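Local coordinates for ABC transporter substrate binding protein (Ribose) (Agrobacterium vitis, PDB 5DKV) that binds alpha-D-tagatopyranose in the crystal and probably serves as the periplasmic sugar-binding component of an ABC transporter, at residues Phe41-Met45 and Thr114-Phe118; Tyr137-Val143 and Thr174-Arg178; Gly226-Phe230 and Phe253-Gly257; Asp269-His275 and Thr302-Asn308. One frame throughout, in Å; residues are numbered along the deposited sequence.

How the interactions relate
All four contacts meet at one sugar, alpha-D-tagatopyranose, held between the two lobes of a periplasmic binding protein. They follow one another along the chain: 41-45 with 114-118, then 137-143 with 174-178, 226-230 with 253-257, and 269-275 with 302-308. Interactions 3 and 4 have centres about 9 Å apart, interactions 1 and 4 about 16 Å. Interactions 1 and 2 share neighbouring strands 112-115 and 137-140; strand 299-307 of interaction 4 runs beside 137-140. Side chains tie them together as well: Arg178 reaches Ala227, and Gln274 bonds both Ser140 and Asp254. The sugar site is therefore assembled from chain segments distant in sequence.

Interaction 1: Phe41-Met45 and Thr114-Phe118; sequences FYITM and TVDTF. With T6T (alpha-D-tagatopyranose), chain E.
The sugar site is walled here by the start of helix 40-56 and the loop that leaves strand 112-115, and Asp116 is where they meet. Its carboxylate is divided between partners: OD1 accepts from O4 of the tagatopyranose at 2.7 Å, while OD2 accepts from O5 of the sugar, also at 2.7 Å. The OH of Tyr42 approaches the same OD2 at 2.7 Å, a weak hydrogen bond, with ring and carboxylate planes 73° apart. An aspartate suits this place because its two oxygens can take two neighbouring sugar hydroxyls at once. With CG anti to the backbone N (chi1 -176°), the acid extends from the loop toward the helix. In periplasmic sugar-binding proteins an aromatic ring commonly lies against the sugar, and Phe41 does so: O4 sits 3.6 Å above one face, toward the rim. CE2 of the same ring comes within 3.4 Å of Asp116 CG. Phe41 in turn covers the Tyr42 ring, its CD2 over the centre of one face. Deeper in, flexible Met45 bends at its last torsion and lays SD 3.6 Å from Val115 CG2, an apolar contact beneath the polar group.

Interaction 2: Tyr137-Val143 and Thr174-Arg178; sequences YIASDNV and TTDQR. With T6T (alpha-D-tagatopyranose), chain E.
Asn142 and Arg178 make the tight part of this contact, where the first turn of helix 142-156 meets helix 173-186. Arg178 grips the amide side-on: NE lies 2.8 Å and NH2 2.9 Å from Asn142 OD1, both coming from the same face of the amide and tilted 34° from the carbonyl plane. The oxygen itself lies in the guanidinium plane. Asparagine suits the place because its short amide offers an acceptor that fixes the rotation of the guanidinium without bringing a full negative charge. Thus held, the arginine turns its outer nitrogens to the sugar, NH1 to O3 at 3.0 Å and NH2 to O4 at 2.8 Å, both nearly straight. A chain extended from CG to NE carries the group that far, and Thr174 CB lies over one of its faces. Such a planar group donating to adjacent hydroxyls is a familiar device of sugar-binding proteins in this fold, and Thr174 adds a further bond from OG1 to O5 of the sugar. Its methyl CG2 packs alongside Asn142 ND2. Away from the ligand the fit loosens and water enters. Gln177 OE1 accepts from two waters: one also donates to Tyr137 OH, which bonds Asp116 O as well, and the other accepts from Asn142 N and ND2. On the partly exposed flank Val143 CG2 rests 3.7 Å from Gln177 CB, crossing its chain at about a right angle, and Val143 CA directs its hydrogen at Gln177 O.

Interaction 3: Gly226-Phe230 and Phe253-Gly257; sequences GANLF and FDAPG. With T6T (alpha-D-tagatopyranose), chain E.
Asp254 OD1 accepts from two donors: O3 of the tagatopyranose at 2.6 Å and, more weakly, the backbone N of Leu229 at 2.9 Å. The second bond is bent to 124° at the hydrogen. The carboxylate reaches this point because CG stands anti to the carbonyl carbon (chi1 -66°), which turns it toward the opening turn of helix 229-241. Its other oxygen, OD2, is held by Tyr322 and Gln274. Asn228, the N-cap residue of that helix, sits next to the sugar, and its ND2 donates to ring oxygen O6 at 3.1 Å in an almost straight bond; the same nitrogen also bonds Asn202. Its side chain caps a backbone N of the first turn, and OD1 also bonds the Ser231 hydroxyl; an amide suits this place because it can accept at one end and donate to the sugar at the other. Behind the polar groups, the ends of strands 223-226 and 249-253 are joined by Phe253 N to Gly226 O, 2.9 Å. Outward, Leu229 and Pro256 meet tip to tip, CG to CG 3.9 Å, while Leu229 CB lies 3.2 Å from sugar O1. A water bridges Leu229 O and Phe253 O. Because the carboxylate faces the helix N-terminus as well as a sugar hydroxyl, its negative charge is probably stabilised there, which suits an acceptor for the O3 hydroxyl.

Interaction 4: Asp269-His275 and Thr302-Asn308; sequences DFAIAQH and TGFTVIN. With T6T (alpha-D-tagatopyranose), chain E.
Ile272 and Val306 lie side by side at the apolar centre, pointing the same way, with Ile272 CD1 4.0 Å from Val306 CG1. They form a non-hydrogen-bonded pair of the antiparallel strands 270-273 and 305-307. Around them Ile272 CG2 meets the Phe304 ring at CD1, and Phe270 crosses Val306 on the same face. Branched side chains suit these strands, since they fill the face closely beside the aromatic rings. On the opposite face small Ala271 and Ala273 leave room for Ile307, whose CD1 reaches Ala273 CB at 4.0 Å. The backbones are stitched on either side of the central pair: Ala271 and Ile307 exchange two hydrogen bonds, as do Ala273 and Thr305. Past the strand end the contact turns polar. His275 NE2 and Thr305 OG1 are 2.8 Å apart and hydrogen-bonded, with the hydroxyl near the ring plane, while Gly303 O stands 3.4 Å above the centre of one ring face. Glu278 holds the other ring nitrogen. One water links His275 N, Thr302 OG1 and Gly303 O. From the same strand end Gln274 sends its extended chain to the ligand, where NE2 donates to sugar O4 at 2.9 Å and 176°. Its amide is fixed by Ser140 at OE1 and by Asp254 at NE2, so it is well oriented for the sugar. Connections that cross between the lobes beside the sugar, here around Gln274 and Gly303, are characteristic of the hinge of periplasmic binding proteins, and this pair is consistent with that role.

Interaction 1: Phe41-Met45 and Thr114-Phe118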
# COMPACT_ATOMS: atom_id res chain seq x y z
N PHE A 41 -2.59 -6.57 2.78
CA PHE A 41 -1.30 -5.90 2.67
C PHE A 41 -0.64 -5.80 4.04
O PHE A 41 0.53 -6.18 4.22
CB PHE A 41 -1.46 -4.52 2.07
CG PHE A 41 -0.19 -3.69 2.04
CD1 PHE A 41 0.75 -3.89 1.07
CD2 PHE A 41 0.02 -2.68 2.96
CE1 PHE A 41 1.90 -3.13 1.01
CE2 PHE A 41 1.17 -1.91 2.93
CZ PHE A 41 2.13 -2.13 1.95
N TYR A 42 -1.38 -5.31 5.01
CA TYR A 42 -0.80 -5.12 6.34
C TYR A 42 -0.63 -6.46 7.05
O TYR A 42 0.27 -6.62 7.88
CB TYR A 42 -1.65 -4.16 7.16
CG TYR A 42 -1.60 -2.74 6.61
CD1 TYR A 42 -0.39 -2.02 6.60
CD2 TYR A 42 -2.71 -2.13 6.08
CE1 TYR A 42 -0.32 -0.75 6.07
CE2 TYR A 42 -2.64 -0.84 5.54
CZ TYR A 42 -1.45 -0.16 5.55
OH TYR A 42 -1.44 1.11 5.02
N ILE A 43 -1.49 -7.41 6.76
CA ILE A 43 -1.37 -8.74 7.36
C ILE A 43 -0.08 -9.38 6.90
O ILE A 43 0.63 -10.00 7.69
CB ILE A 43 -2.61 -9.60 7.02
CG1 ILE A 43 -3.81 -9.04 7.78
CG2 ILE A 43 -2.41 -11.09 7.35
CD1 ILE A 43 -5.15 -9.57 7.30
N THR A 44 0.23 -9.22 5.61
CA THR A 44 1.46 -9.78 5.05
C THR A 44 2.69 -9.00 5.53
O THR A 44 3.72 -9.61 5.81
CB THR A 44 1.38 -9.80 3.52
OG1 THR A 44 0.19 -10.50 3.15
CG2 THR A 44 2.56 -10.48 2.92
N MET A 45 2.56 -7.68 5.70
CA MET A 45 3.64 -6.88 6.29
C MET A 45 3.95 -7.37 7.70
O MET A 45 5.09 -7.55 8.08
CB MET A 45 3.26 -5.40 6.33
CG MET A 45 4.35 -4.51 6.89
SD MET A 45 3.78 -2.87 7.34
CE MET A 45 3.22 -2.29 5.75
N THR A 114 8.42 4.93 9.63
CA THR A 114 7.11 4.79 8.99
C THR A 114 7.26 3.79 7.82
O THR A 114 8.25 3.76 7.08
CB THR A 114 6.46 6.13 8.55
OG1 THR A 114 7.13 6.69 7.41
CG2 THR A 114 6.48 7.13 9.68
N VAL A 115 6.28 2.92 7.75
CA VAL A 115 6.21 1.86 6.75
C VAL A 115 4.98 2.13 5.90
O VAL A 115 3.93 2.52 6.42
CB VAL A 115 6.15 0.44 7.41
CG1 VAL A 115 7.50 0.09 8.05
CG2 VAL A 115 5.03 0.32 8.46
N ASP A 116 5.13 1.93 4.59
CA ASP A 116 4.07 2.11 3.57
C ASP A 116 3.78 3.58 3.28
O ASP A 116 4.05 4.07 2.18
CB ASP A 116 2.79 1.37 3.99
CG ASP A 116 1.72 1.44 2.93
OD1 ASP A 116 2.06 1.31 1.72
OD2 ASP A 116 0.54 1.61 3.32
N THR A 117 3.27 4.27 4.29
CA THR A 117 2.90 5.68 4.22
C THR A 117 3.87 6.54 5.03
O THR A 117 4.67 6.00 5.81
CB THR A 117 1.50 5.89 4.76
OG1 THR A 117 1.44 5.32 6.07
CG2 THR A 117 0.49 5.22 3.85
N PHE A 118 3.78 7.86 4.87
CA PHE A 118 4.67 8.77 5.56
C PHE A 118 3.94 9.92 6.23
O PHE A 118 2.75 10.14 5.99
CB PHE A 118 5.75 9.31 4.60
CG PHE A 118 5.23 10.12 3.40
CD1 PHE A 118 4.80 11.42 3.55
CD2 PHE A 118 5.29 9.59 2.12
CE1 PHE A 118 4.36 12.17 2.45
CE2 PHE A 118 4.89 10.34 1.01
CZ PHE A 118 4.41 11.63 1.20
O3 T6T E . -2.34 -0.53 -1.05
C3 T6T E . -2.09 -0.84 0.31
C4 T6T E . -1.28 0.22 0.91
O4 T6T E . 0.02 0.30 0.20
C5 T6T E . -1.98 1.51 0.84
O5 T6T E . -1.26 2.54 1.53
C6 T6T E . -3.33 1.45 1.55
O6 T6T E . -4.12 0.36 0.99
C2 T6T E . -3.42 -0.91 1.07
O2 T6T E . -3.13 -1.25 2.41
C1 T6T E . -4.41 -1.85 0.50
O1 T6T E . -3.95 -3.16 0.48

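Interaction 2: Tyr137-Val143 and Thr174-Arg178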
# COMPACT_ATOMS: atom_id res chain seq x y z
N TYR A 137 11.78 5.82 6.12
CA TYR A 137 10.55 5.58 5.41
C TYR A 137 10.77 4.38 4.50
O TYR A 137 11.62 4.44 3.60
CB TYR A 137 10.15 6.82 4.58
CG TYR A 137 8.94 6.61 3.70
CD1 TYR A 137 7.86 5.87 4.13
CD2 TYR A 137 8.89 7.14 2.43
CE1 TYR A 137 6.74 5.68 3.32
CE2 TYR A 137 7.79 6.96 1.62
CZ TYR A 137 6.72 6.22 2.07
OH TYR A 137 5.62 6.03 1.27
N ILE A 138 10.05 3.31 4.76
CA ILE A 138 10.23 2.04 4.05
C ILE A 138 8.91 1.71 3.36
O ILE A 138 7.88 1.52 4.03
CB ILE A 138 10.63 0.92 4.99
CG1 ILE A 138 11.94 1.27 5.69
CG2 ILE A 138 10.78 -0.41 4.22
CD1 ILE A 138 12.29 0.33 6.82
N ALA A 139 8.94 1.65 2.03
CA ALA A 139 7.71 1.52 1.25
C ALA A 139 8.00 1.20 -0.20
O ALA A 139 9.15 1.26 -0.62
CB ALA A 139 6.92 2.81 1.33
N SER A 140 6.96 0.92 -0.98
CA SER A 140 7.15 0.83 -2.43
C SER A 140 7.48 2.19 -3.03
O SER A 140 7.24 3.22 -2.41
CB SER A 140 5.89 0.31 -3.12
OG SER A 140 5.48 -0.94 -2.60
N ASP A 141 8.02 2.19 -4.24
CA ASP A 141 8.14 3.41 -5.02
C ASP A 141 6.76 3.65 -5.62
O ASP A 141 6.46 3.15 -6.71
CB ASP A 141 9.24 3.28 -6.11
CG ASP A 141 9.38 4.55 -6.98
OD1 ASP A 141 8.47 5.41 -7.02
OD2 ASP A 141 10.43 4.68 -7.66
N ASN A 142 5.89 4.38 -4.93
CA ASN A 142 4.49 4.39 -5.34
C ASN A 142 4.18 5.20 -6.59
O ASN A 142 3.23 4.88 -7.32
CB ASN A 142 3.65 4.85 -4.17
CG ASN A 142 3.51 3.77 -3.15
OD1 ASN A 142 2.80 2.81 -3.37
ND2 ASN A 142 4.22 3.90 -2.03
N VAL A 143 5.00 6.20 -6.89
CA VAL A 143 4.84 6.87 -8.17
C VAL A 143 5.14 5.90 -9.32
O VAL A 143 4.37 5.84 -10.29
CB VAL A 143 5.75 8.11 -8.30
CG1 VAL A 143 5.66 8.69 -9.71
CG2 VAL A 143 5.35 9.16 -7.27
N THR A 174 0.30 7.23 -0.36
CA THR A 174 0.65 6.17 -1.30
C THR A 174 -0.22 6.21 -2.56
O THR A 174 0.28 6.18 -3.68
CB THR A 174 0.47 4.81 -0.66
OG1 THR A 174 -0.81 4.79 -0.03
CG2 THR A 174 1.58 4.55 0.38
N THR A 175 -1.53 6.24 -2.36
CA THR A 175 -2.45 6.22 -3.49
C THR A 175 -2.50 7.56 -4.23
O THR A 175 -2.77 7.58 -5.43
CB THR A 175 -3.84 5.81 -3.03
OG1 THR A 175 -4.29 6.70 -2.02
CG2 THR A 175 -3.84 4.36 -2.50
N ASP A 176 -2.18 8.66 -3.55
CA ASP A 176 -1.96 9.94 -4.24
C ASP A 176 -0.79 9.79 -5.23
O ASP A 176 -0.87 10.22 -6.38
CB ASP A 176 -1.63 11.06 -3.25
CG ASP A 176 -2.86 11.71 -2.64
OD1 ASP A 176 -4.01 11.34 -2.99
OD2 ASP A 176 -2.67 12.61 -1.79
N GLN A 177 0.29 9.14 -4.78
CA GLN A 177 1.47 8.99 -5.62
C GLN A 177 1.16 8.05 -6.79
O GLN A 177 1.62 8.29 -7.91
CB GLN A 177 2.65 8.46 -4.80
CG GLN A 177 3.32 9.55 -3.98
CD GLN A 177 4.45 9.02 -3.14
OE1 GLN A 177 4.33 7.95 -2.55
NE2 GLN A 177 5.58 9.73 -3.14
N ARG A 178 0.39 6.99 -6.55
CA ARG A 178 0.05 6.07 -7.62
C ARG A 178 -0.80 6.76 -8.67
O ARG A 178 -0.60 6.56 -9.86
CB ARG A 178 -0.69 4.84 -7.08
CG ARG A 178 0.13 4.02 -6.14
CD ARG A 178 -0.65 2.95 -5.39
NE ARG A 178 0.14 2.51 -4.24
CZ ARG A 178 -0.31 1.83 -3.20
NH1 ARG A 178 -1.58 1.46 -3.12
NH2 ARG A 178 0.54 1.50 -2.23
O3 T6T E . -2.34 -0.53 -1.05
C3 T6T E . -2.09 -0.84 0.31
C4 T6T E . -1.28 0.22 0.91
O4 T6T E . 0.02 0.30 0.20
C5 T6T E . -1.98 1.51 0.84
O5 T6T E . -1.26 2.54 1.53
C6 T6T E . -3.33 1.45 1.55
O6 T6T E . -4.12 0.36 0.99
C2 T6T E . -3.42 -0.91 1.07
O2 T6T E . -3.13 -1.25 2.41
C1 T6T E . -4.41 -1.85 0.50
O1 T6T E . -3.95 -3.16 0.48
O HOH W 1 3.57 7.29 0.01
O HOH W 2 6.47 6.10 -2.61

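Interaction 3: Gly226-Phe230 and Phe253-Gly257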
# COMPACT_ATOMS: atom_id res chain seq x y z
N GLY A 226 -7.45 0.22 -10.47
CA GLY A 226 -7.75 0.32 -9.05
C GLY A 226 -6.47 0.52 -8.27
O GLY A 226 -5.59 -0.36 -8.27
N ALA A 227 -6.36 1.65 -7.59
CA ALA A 227 -5.07 2.09 -7.11
C ALA A 227 -4.68 1.47 -5.77
O ALA A 227 -3.59 1.73 -5.30
CB ALA A 227 -5.03 3.60 -7.03
N ASN A 228 -5.54 0.65 -5.17
CA ASN A 228 -5.16 -0.17 -4.02
C ASN A 228 -6.05 -1.41 -4.00
O ASN A 228 -6.93 -1.57 -4.85
CB ASN A 228 -5.22 0.59 -2.68
CG ASN A 228 -6.62 0.63 -2.06
OD1 ASN A 228 -7.62 0.64 -2.77
ND2 ASN A 228 -6.68 0.73 -0.73
N LEU A 229 -5.77 -2.29 -3.05
CA LEU A 229 -6.46 -3.57 -2.96
C LEU A 229 -7.97 -3.44 -3.13
O LEU A 229 -8.57 -4.07 -4.03
CB LEU A 229 -6.16 -4.21 -1.61
CG LEU A 229 -6.50 -5.68 -1.45
CD1 LEU A 229 -5.63 -6.31 -0.36
CD2 LEU A 229 -7.96 -5.92 -1.13
N PHE A 230 -8.57 -2.60 -2.31
CA PHE A 230 -10.03 -2.50 -2.25
C PHE A 230 -10.59 -1.86 -3.52
O PHE A 230 -11.62 -2.27 -4.03
CB PHE A 230 -10.44 -1.74 -0.98
CG PHE A 230 -10.01 -2.46 0.26
CD1 PHE A 230 -10.68 -3.60 0.65
CD2 PHE A 230 -8.92 -2.04 0.99
CE1 PHE A 230 -10.27 -4.30 1.77
CE2 PHE A 230 -8.51 -2.76 2.10
CZ PHE A 230 -9.18 -3.87 2.49
N PHE A 253 -4.05 -2.83 -8.34
CA PHE A 253 -2.93 -2.76 -7.42
C PHE A 253 -3.17 -3.73 -6.28
O PHE A 253 -4.30 -3.96 -5.88
CB PHE A 253 -2.77 -1.34 -6.86
CG PHE A 253 -1.33 -0.89 -6.76
CD1 PHE A 253 -0.65 -0.44 -7.87
CD2 PHE A 253 -0.66 -0.90 -5.53
CE1 PHE A 253 0.65 -0.03 -7.79
CE2 PHE A 253 0.66 -0.47 -5.45
CZ PHE A 253 1.31 -0.03 -6.57
N ASP A 254 -2.07 -4.28 -5.75
CA ASP A 254 -2.05 -5.27 -4.68
C ASP A 254 -2.49 -6.64 -5.19
O ASP A 254 -2.91 -6.78 -6.34
CB ASP A 254 -2.87 -4.81 -3.46
CG ASP A 254 -2.25 -3.59 -2.79
OD1 ASP A 254 -2.95 -2.55 -2.64
OD2 ASP A 254 -1.05 -3.69 -2.42
N ALA A 255 -2.29 -7.66 -4.36
CA ALA A 255 -2.47 -9.05 -4.81
C ALA A 255 -3.11 -9.92 -3.73
O ALA A 255 -2.49 -10.84 -3.19
CB ALA A 255 -1.14 -9.62 -5.23
N PRO A 256 -4.38 -9.65 -3.42
CA PRO A 256 -5.08 -10.58 -2.53
C PRO A 256 -5.29 -11.93 -3.22
O PRO A 256 -5.15 -12.02 -4.44
CB PRO A 256 -6.41 -9.88 -2.26
CG PRO A 256 -6.62 -9.00 -3.42
CD PRO A 256 -5.26 -8.56 -3.89
N GLY A 257 -5.64 -12.94 -2.44
CA GLY A 257 -5.82 -14.28 -2.97
C GLY A 257 -6.75 -14.37 -4.16
O GLY A 257 -6.57 -15.23 -5.02
O3 T6T E . -2.34 -0.53 -1.05
C3 T6T E . -2.09 -0.84 0.31
C4 T6T E . -1.28 0.22 0.91
O4 T6T E . 0.02 0.30 0.20
C5 T6T E . -1.98 1.51 0.84
O5 T6T E . -1.26 2.54 1.53
C6 T6T E . -3.33 1.45 1.55
O6 T6T E . -4.12 0.36 0.99
C2 T6T E . -3.42 -0.91 1.07
O2 T6T E . -3.13 -1.25 2.41
C1 T6T E . -4.41 -1.85 0.50
O1 T6T E . -3.95 -3.16 0.48
O HOH W 3 -6.98 -5.21 -6.04

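Interaction 4: Asp269-His275 and Thr302-Asn308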
# COMPACT_ATOMS: atom_id res chain seq x y z
N ASP A 269 -6.50 -8.17 -15.86
CA ASP A 269 -5.38 -8.47 -16.74
C ASP A 269 -4.04 -8.49 -16.00
O ASP A 269 -3.17 -9.30 -16.34
CB ASP A 269 -5.31 -7.46 -17.89
CG ASP A 269 -6.16 -7.88 -19.08
OD1 ASP A 269 -7.19 -8.56 -18.87
OD2 ASP A 269 -5.79 -7.54 -20.22
N PHE A 270 -3.86 -7.59 -15.03
CA PHE A 270 -2.64 -7.51 -14.25
C PHE A 270 -2.94 -7.17 -12.81
O PHE A 270 -3.81 -6.34 -12.54
CB PHE A 270 -1.66 -6.46 -14.81
CG PHE A 270 -1.25 -6.70 -16.23
CD1 PHE A 270 -0.22 -7.57 -16.50
CD2 PHE A 270 -1.88 -6.06 -17.28
CE1 PHE A 270 0.18 -7.81 -17.77
CE2 PHE A 270 -1.50 -6.30 -18.58
CZ PHE A 270 -0.46 -7.17 -18.84
N ALA A 271 -2.22 -7.79 -11.91
CA ALA A 271 -2.18 -7.38 -10.52
C ALA A 271 -0.78 -6.91 -10.21
O ALA A 271 0.19 -7.61 -10.48
CB ALA A 271 -2.60 -8.52 -9.60
N ILE A 272 -0.67 -5.70 -9.67
CA ILE A 272 0.62 -5.14 -9.29
C ILE A 272 0.87 -5.40 -7.79
O ILE A 272 0.39 -4.67 -6.93
CB ILE A 272 0.71 -3.62 -9.58
CG1 ILE A 272 0.22 -3.26 -11.00
CG2 ILE A 272 2.15 -3.14 -9.36
CD1 ILE A 272 0.85 -4.05 -12.09
N ALA A 273 1.56 -6.50 -7.48
CA ALA A 273 1.88 -6.89 -6.10
C ALA A 273 2.97 -5.98 -5.53
O ALA A 273 4.03 -5.83 -6.11
CB ALA A 273 2.32 -8.37 -6.03
N GLN A 274 2.71 -5.36 -4.39
CA GLN A 274 3.79 -4.83 -3.61
C GLN A 274 4.48 -5.99 -2.92
O GLN A 274 4.09 -7.14 -3.10
CB GLN A 274 3.26 -3.82 -2.59
CG GLN A 274 2.49 -2.65 -3.21
CD GLN A 274 2.10 -1.63 -2.18
OE1 GLN A 274 2.92 -0.82 -1.80
NE2 GLN A 274 0.86 -1.68 -1.70
N HIS A 275 5.47 -5.65 -2.11
CA HIS A 275 6.22 -6.62 -1.29
C HIS A 275 6.06 -6.28 0.19
O HIS A 275 7.00 -5.87 0.84
CB HIS A 275 7.69 -6.59 -1.67
CG HIS A 275 7.97 -7.14 -3.04
ND1 HIS A 275 9.25 -7.28 -3.52
CD2 HIS A 275 7.15 -7.55 -4.03
CE1 HIS A 275 9.21 -7.76 -4.75
NE2 HIS A 275 7.95 -7.93 -5.09
N THR A 302 10.98 -0.71 -1.72
CA THR A 302 10.76 -2.13 -1.98
C THR A 302 10.07 -2.24 -3.33
O THR A 302 9.47 -1.28 -3.79
CB THR A 302 9.94 -2.79 -0.86
OG1 THR A 302 8.70 -2.10 -0.70
CG2 THR A 302 10.72 -2.71 0.46
N GLY A 303 10.16 -3.40 -3.96
CA GLY A 303 9.77 -3.54 -5.36
C GLY A 303 8.37 -4.03 -5.65
O GLY A 303 7.56 -4.17 -4.74
N PHE A 304 8.11 -4.29 -6.93
CA PHE A 304 6.84 -4.81 -7.38
C PHE A 304 7.04 -6.14 -8.08
O PHE A 304 8.11 -6.42 -8.64
CB PHE A 304 6.15 -3.85 -8.35
CG PHE A 304 5.93 -2.49 -7.79
CD1 PHE A 304 4.98 -2.29 -6.83
CD2 PHE A 304 6.66 -1.43 -8.24
CE1 PHE A 304 4.76 -1.04 -6.31
CE2 PHE A 304 6.45 -0.19 -7.75
CZ PHE A 304 5.51 0.01 -6.77
N THR A 305 6.00 -6.95 -8.03
CA THR A 305 5.89 -8.16 -8.84
C THR A 305 4.62 -8.02 -9.67
O THR A 305 3.53 -7.95 -9.10
CB THR A 305 5.85 -9.42 -7.98
OG1 THR A 305 7.07 -9.55 -7.24
CG2 THR A 305 5.66 -10.67 -8.83
N VAL A 306 4.77 -7.97 -10.99
CA VAL A 306 3.61 -7.88 -11.89
C VAL A 306 3.11 -9.29 -12.20
O VAL A 306 3.85 -10.11 -12.73
CB VAL A 306 3.97 -7.12 -13.16
CG1 VAL A 306 2.74 -6.96 -14.06
CG2 VAL A 306 4.55 -5.72 -12.79
N ILE A 307 1.87 -9.56 -11.81
CA ILE A 307 1.27 -10.88 -11.92
C ILE A 307 0.24 -10.85 -13.05
O ILE A 307 -0.61 -9.95 -13.13
CB ILE A 307 0.59 -11.33 -10.59
CG1 ILE A 307 1.56 -11.18 -9.42
CG2 ILE A 307 0.12 -12.80 -10.70
CD1 ILE A 307 0.97 -11.55 -8.04
N ASN A 308 0.34 -11.83 -13.95
CA ASN A 308 -0.60 -11.96 -15.05
C ASN A 308 -1.16 -13.38 -15.10
O ASN A 308 -0.82 -14.21 -14.26
CB ASN A 308 0.07 -11.60 -16.38
CG ASN A 308 1.28 -12.48 -16.68
OD1 ASN A 308 1.16 -13.69 -16.76
ND2 ASN A 308 2.44 -11.86 -16.88
O3 T6T E . -2.34 -0.53 -1.05
C3 T6T E . -2.09 -0.84 0.31
C4 T6T E . -1.28 0.22 0.91
O4 T6T E . 0.02 0.30 0.20
C5 T6T E . -1.98 1.51 0.84
O5 T6T E . -1.26 2.54 1.53
C6 T6T E . -3.33 1.45 1.55
O6 T6T E . -4.12 0.36 0.99
C2 T6T E . -3.42 -0.91 1.07
O2 T6T E . -3.13 -1.25 2.41
C1 T6T E . -4.41 -1.85 0.50
O1 T6T E . -3.95 -3.16 0.48
O HOH W 4 6.80 -3.16 -2.36
O HOH W 5 12.07 -5.27 -3.63